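Local structure of minor capsid protein VP1 (Human bocavirus 3, 5US7) at residues S329-A332 with G333-G337; W417-Q420 with P421-D424. The protein probably assembles with its size variants into a 60-copy T=1 icosahedral capsid, the protein shell of the virion. All coordinates share one frame; numbering follows the deposited sequence.

Interaction 1: residues S329-A332 with G333-G337; sequences SGRA and GVSSG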
loop_
_atom_site.group_PDB
_atom_site.type_symbol
_atom_site.label_atom_id
_atom_site.label_comp_id
_atom_site.label_asym_id
_atom_site.label_seq_id
_atom_site.Cartn_x
_atom_site.Cartn_y
_atom_site.Cartn_z
ATOM N N SER A 329 -108.619 -0.642 -69.094
ATOM C CA SER A 329 -108.392 -1.993 -69.582
ATOM C C SER A 329 -108.216 -2.974 -68.427
ATOM O O SER A 329 -107.962 -2.596 -67.282
ATOM C CB SER A 329 -107.161 -2.028 -70.484
ATOM O OG SER A 329 -106.890 -3.344 -70.927
ATOM N N GLY A 330 -108.356 -4.257 -68.752
ATOM C CA GLY A 330 -108.570 -5.293 -67.762
ATOM C C GLY A 330 -107.397 -5.654 -66.876
ATOM O O GLY A 330 -106.408 -4.922 -66.792
ATOM N N ARG A 331 -107.515 -6.805 -66.210
ATOM C CA ARG A 331 -106.645 -7.139 -65.088
ATOM C C ARG A 331 -105.190 -7.305 -65.504
ATOM O O ARG A 331 -104.293 -7.182 -64.664
ATOM C CB ARG A 331 -107.152 -8.414 -64.416
ATOM C CG ARG A 331 -106.446 -8.766 -63.131
ATOM C CD ARG A 331 -106.621 -7.624 -62.169
ATOM N NE ARG A 331 -108.034 -7.338 -61.973
ATOM C CZ ARG A 331 -108.499 -6.304 -61.287
ATOM N NH1 ARG A 331 -107.660 -5.450 -60.721
ATOM N NH2 ARG A 331 -109.806 -6.127 -61.167
ATOM N N ALA A 332 -104.936 -7.583 -66.782
ATOM C CA ALA A 332 -103.569 -7.838 -67.222
ATOM C C ALA A 332 -102.662 -6.646 -66.952
ATOM O O ALA A 332 -101.573 -6.802 -66.390
ATOM C CB ALA A 332 -103.555 -8.194 -68.706
ATOM N N GLY A 333 -103.096 -5.443 -67.334
ATOM C CA GLY A 333 -102.258 -4.267 -67.185
ATOM C C GLY A 333 -101.924 -3.915 -65.753
ATOM O O GLY A 333 -100.903 -3.268 -65.506
ATOM N N VAL A 334 -102.761 -4.324 -64.804
ATOM C CA VAL A 334 -102.533 -3.960 -63.412
ATOM C C VAL A 334 -101.504 -4.869 -62.750
ATOM O O VAL A 334 -100.771 -4.434 -61.856
ATOM C CB VAL A 334 -103.874 -3.982 -62.664
ATOM C CG1 VAL A 334 -103.676 -3.717 -61.196
ATOM C CG2 VAL A 334 -104.816 -2.962 -63.262
ATOM N N SER A 335 -101.402 -6.120 -63.184
ATOM C CA SER A 335 -100.702 -7.147 -62.430
ATOM C C SER A 335 -99.725 -7.905 -63.320
ATOM O O SER A 335 -99.729 -7.774 -64.544
ATOM C CB SER A 335 -101.709 -8.095 -61.777
ATOM O OG SER A 335 -102.587 -8.627 -62.744
ATOM N N SER A 336 -98.870 -8.699 -62.673
ATOM C CA SER A 336 -97.734 -9.361 -63.312
ATOM C C SER A 336 -97.990 -10.843 -63.568
ATOM O O SER A 336 -97.866 -11.316 -64.698
ATOM C CB SER A 336 -96.473 -9.186 -62.463
ATOM O OG SER A 336 -96.611 -9.853 -61.229
ATOM N N GLY A 337 -98.283 -11.595 -62.528
ATOM C CA GLY A 337 -98.533 -13.023 -62.615
ATOM C C GLY A 337 -97.385 -13.857 -62.080
ATOM O O GLY A 337 -96.207 -13.547 -62.284
#
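Gly330 and Arg331 turn back over Gly333, Val334 and Ser335 through a short, weakly bonded helical turn at about residues 331-334. Arg331 to Val334 have helical backbone angles, and the CA atoms of Arg331 and Val334 lie 5.5 Å apart. The bonds run mostly from residue i to i+3: Val334 N to Arg331 O at 3.2 Å and Ser335 N to Ala332 O at 3.3 Å. A weak one joins Gly333 N to Gly330 O at the start. Ser335 itself is extended.

The side chain of Ser335 adds a further bond, from OG to Arg331 O at 2.9 Å. With chi1 at 55°, OG sits between its own backbone N and carbonyl carbon, which brings it back to this acceptor. Arg331 O is thus gripped from opposite faces of its carbonyl plane, by OG on one and Val334 N on the other. Arg331 CG, anti to the backbone N (chi1 -172°), passes 3.9 Å from Ser335 OG; bends at chi2 and chi3 then carry the guanidinium to where Val334 CG1 lies at its edge.

Outside the two segments, Arg331 makes a cation-pi contact with Tyr384 of a neighbouring subunit. Val334 packs on the loop at Ile327, and the Ser336 backbone is hydrogen-bonded to Val318, just before strand 319-320.

Interaction 2: residues W417-Q420 with P421-D424; sequences WCKQ and PRSD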
loop_
_atom_site.group_PDB
_atom_site.type_symbol
_atom_site.label_atom_id
_atom_site.label_comp_id
_atom_site.label_asym_id
_atom_site.label_seq_id
_atom_site.Cartn_x
_atom_site.Cartn_y
_atom_site.Cartn_z
ATOM N N TRP A 417 -78.940 -16.982 -59.448
ATOM C CA TRP A 417 -79.518 -16.193 -58.378
ATOM C C TRP A 417 -80.650 -15.330 -58.902
ATOM O O TRP A 417 -80.807 -15.129 -60.107
ATOM C CB TRP A 417 -78.483 -15.278 -57.737
ATOM C CG TRP A 417 -77.894 -14.326 -58.707
ATOM C CD1 TRP A 417 -78.426 -13.144 -59.111
ATOM C CD2 TRP A 417 -76.636 -14.445 -59.370
ATOM N NE1 TRP A 417 -77.595 -12.535 -60.009
ATOM C CE2 TRP A 417 -76.484 -13.314 -60.181
ATOM C CE3 TRP A 417 -75.626 -15.403 -59.360
ATOM C CZ2 TRP A 417 -75.370 -13.114 -60.971
ATOM C CZ3 TRP A 417 -74.526 -15.206 -60.145
ATOM C CH2 TRP A 417 -74.401 -14.071 -60.942
ATOM N N CYS A 418 -81.444 -14.825 -57.968
ATOM C CA CYS A 418 -82.371 -13.734 -58.207
ATOM C C CYS A 418 -82.180 -12.720 -57.094
ATOM O O CYS A 418 -81.531 -12.996 -56.086
ATOM C CB CYS A 418 -83.822 -14.215 -58.262
ATOM S SG CYS A 418 -84.364 -15.119 -56.817
ATOM N N LYS A 419 -82.731 -11.530 -57.276
ATOM C CA LYS A 419 -82.620 -10.493 -56.265
ATOM C C LYS A 419 -83.870 -10.501 -55.402
ATOM O O LYS A 419 -84.987 -10.385 -55.917
ATOM C CB LYS A 419 -82.423 -9.110 -56.873
ATOM C CG LYS A 419 -82.165 -8.094 -55.795
ATOM C CD LYS A 419 -81.803 -6.742 -56.319
ATOM C CE LYS A 419 -81.517 -5.822 -55.155
ATOM N NZ LYS A 419 -82.751 -5.552 -54.377
ATOM N N GLN A 420 -83.681 -10.639 -54.103
ATOM C CA GLN A 420 -84.788 -10.530 -53.174
ATOM C C GLN A 420 -85.124 -9.062 -52.966
ATOM O O GLN A 420 -84.266 -8.305 -52.503
ATOM C CB GLN A 420 -84.432 -11.167 -51.851
ATOM C CG GLN A 420 -85.571 -11.199 -50.886
ATOM C CD GLN A 420 -85.192 -11.888 -49.618
ATOM O OE1 GLN A 420 -84.090 -12.415 -49.495
ATOM N NE2 GLN A 420 -86.095 -11.887 -48.652
ATOM N N PRO A 421 -86.334 -8.622 -53.285
ATOM C CA PRO A 421 -86.649 -7.200 -53.152
ATOM C C PRO A 421 -86.705 -6.770 -51.698
ATOM O O PRO A 421 -87.178 -7.502 -50.829
ATOM C CB PRO A 421 -88.015 -7.079 -53.830
ATOM C CG PRO A 421 -88.593 -8.407 -53.726
ATOM C CD PRO A 421 -87.475 -9.390 -53.797
ATOM N N ARG A 422 -86.206 -5.565 -51.444
ATOM C CA ARG A 422 -86.167 -5.042 -50.090
ATOM C C ARG A 422 -87.572 -4.705 -49.625
ATOM O O ARG A 422 -88.317 -4.011 -50.321
ATOM C CB ARG A 422 -85.281 -3.802 -50.025
ATOM C CG ARG A 422 -83.836 -4.070 -50.361
ATOM C CD ARG A 422 -83.001 -2.808 -50.251
ATOM N NE ARG A 422 -81.610 -3.057 -50.613
ATOM C CZ ARG A 422 -81.148 -3.015 -51.857
ATOM N NH1 ARG A 422 -81.968 -2.722 -52.856
ATOM N NH2 ARG A 422 -79.869 -3.258 -52.104
ATOM N N SER A 423 -87.938 -5.203 -48.452
ATOM C CA SER A 423 -89.266 -4.957 -47.922
ATOM C C SER A 423 -89.236 -5.157 -46.422
ATOM O O SER A 423 -88.319 -5.775 -45.879
ATOM C CB SER A 423 -90.300 -5.882 -48.550
ATOM O OG SER A 423 -90.026 -7.225 -48.203
ATOM N N ASP A 424 -90.264 -4.632 -45.762
ATOM C CA ASP A 424 -90.358 -4.768 -44.317
ATOM C C ASP A 424 -90.461 -6.231 -43.920
ATOM O O ASP A 424 -89.639 -6.744 -43.156
ATOM C CB ASP A 424 -91.562 -3.986 -43.800
ATOM C CG ASP A 424 -91.440 -2.508 -44.057
ATOM O OD1 ASP A 424 -90.339 -2.069 -44.438
ATOM O OD2 ASP A 424 -92.436 -1.781 -43.870
#
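Lys419 and Arg422 bring two cationic ends together where strand 417-419 passes into an extended loop. Lys419 NZ lies 3.3 Å from Arg422 NH1 and 3.9 Å from Arg422 CZ, approaching the guanidinium obliquely, and both nitrogens are donors. The lysine chain is straight until chi4 (-68°), where it turns NZ toward the guanidinium. The C-terminus of a neighbouring subunit supplies acceptors: Lys419 NZ forms a salt bridge with its Leu539 OXT, and Arg422 NH1 a weak hydrogen bond with its Val538 O. These two acceptors, one a terminal carboxylate and one a main-chain carbonyl, would probably offset the repulsion between the cations.

Nonpolar contact is made by the adjacent residues Gln420 and Pro421, whose side chains run at about a right angle to each other. The aliphatic part of the glutamine lies against the ring, with Gln420 CB 4.0 Å and Gln420 CG 3.9 Å from Pro421 CD. Backbone packing adds Lys419 O against Pro421 CD at 3.4 Å.

Upstream, Cys418 and Gln420 hydrogen-bond through their backbones to strand 436-438, the parallel partner of strand 417-419. Downstream, Asp424 salt-bridges Lys532 of the neighbouring subunit, immediately before strand 425-426.

From the N terminus, the chain reaches interaction 1 first, between strands 319-320 and 381-382, and interaction 2 later, at the exit of strand 417-419. Each is local, made by consecutive residues, so neither closes a long loop; the two follow in series without nesting or crossing. The centres of interactions 1 and 2 are about 22 Å apart, and the nearest atoms of interactions 1 and 2 about 11 Å, so they do not touch. Interaction 1 holds together a helical turn, and the backbone just after it, at Ser336, is hydrogen-bonded to Val318 ahead of strand 319-320; interaction 2 leads out of the parallel pair 417-419 and 436-438. Both also meet a neighbouring subunit, placing them at contacts of the assembled shell.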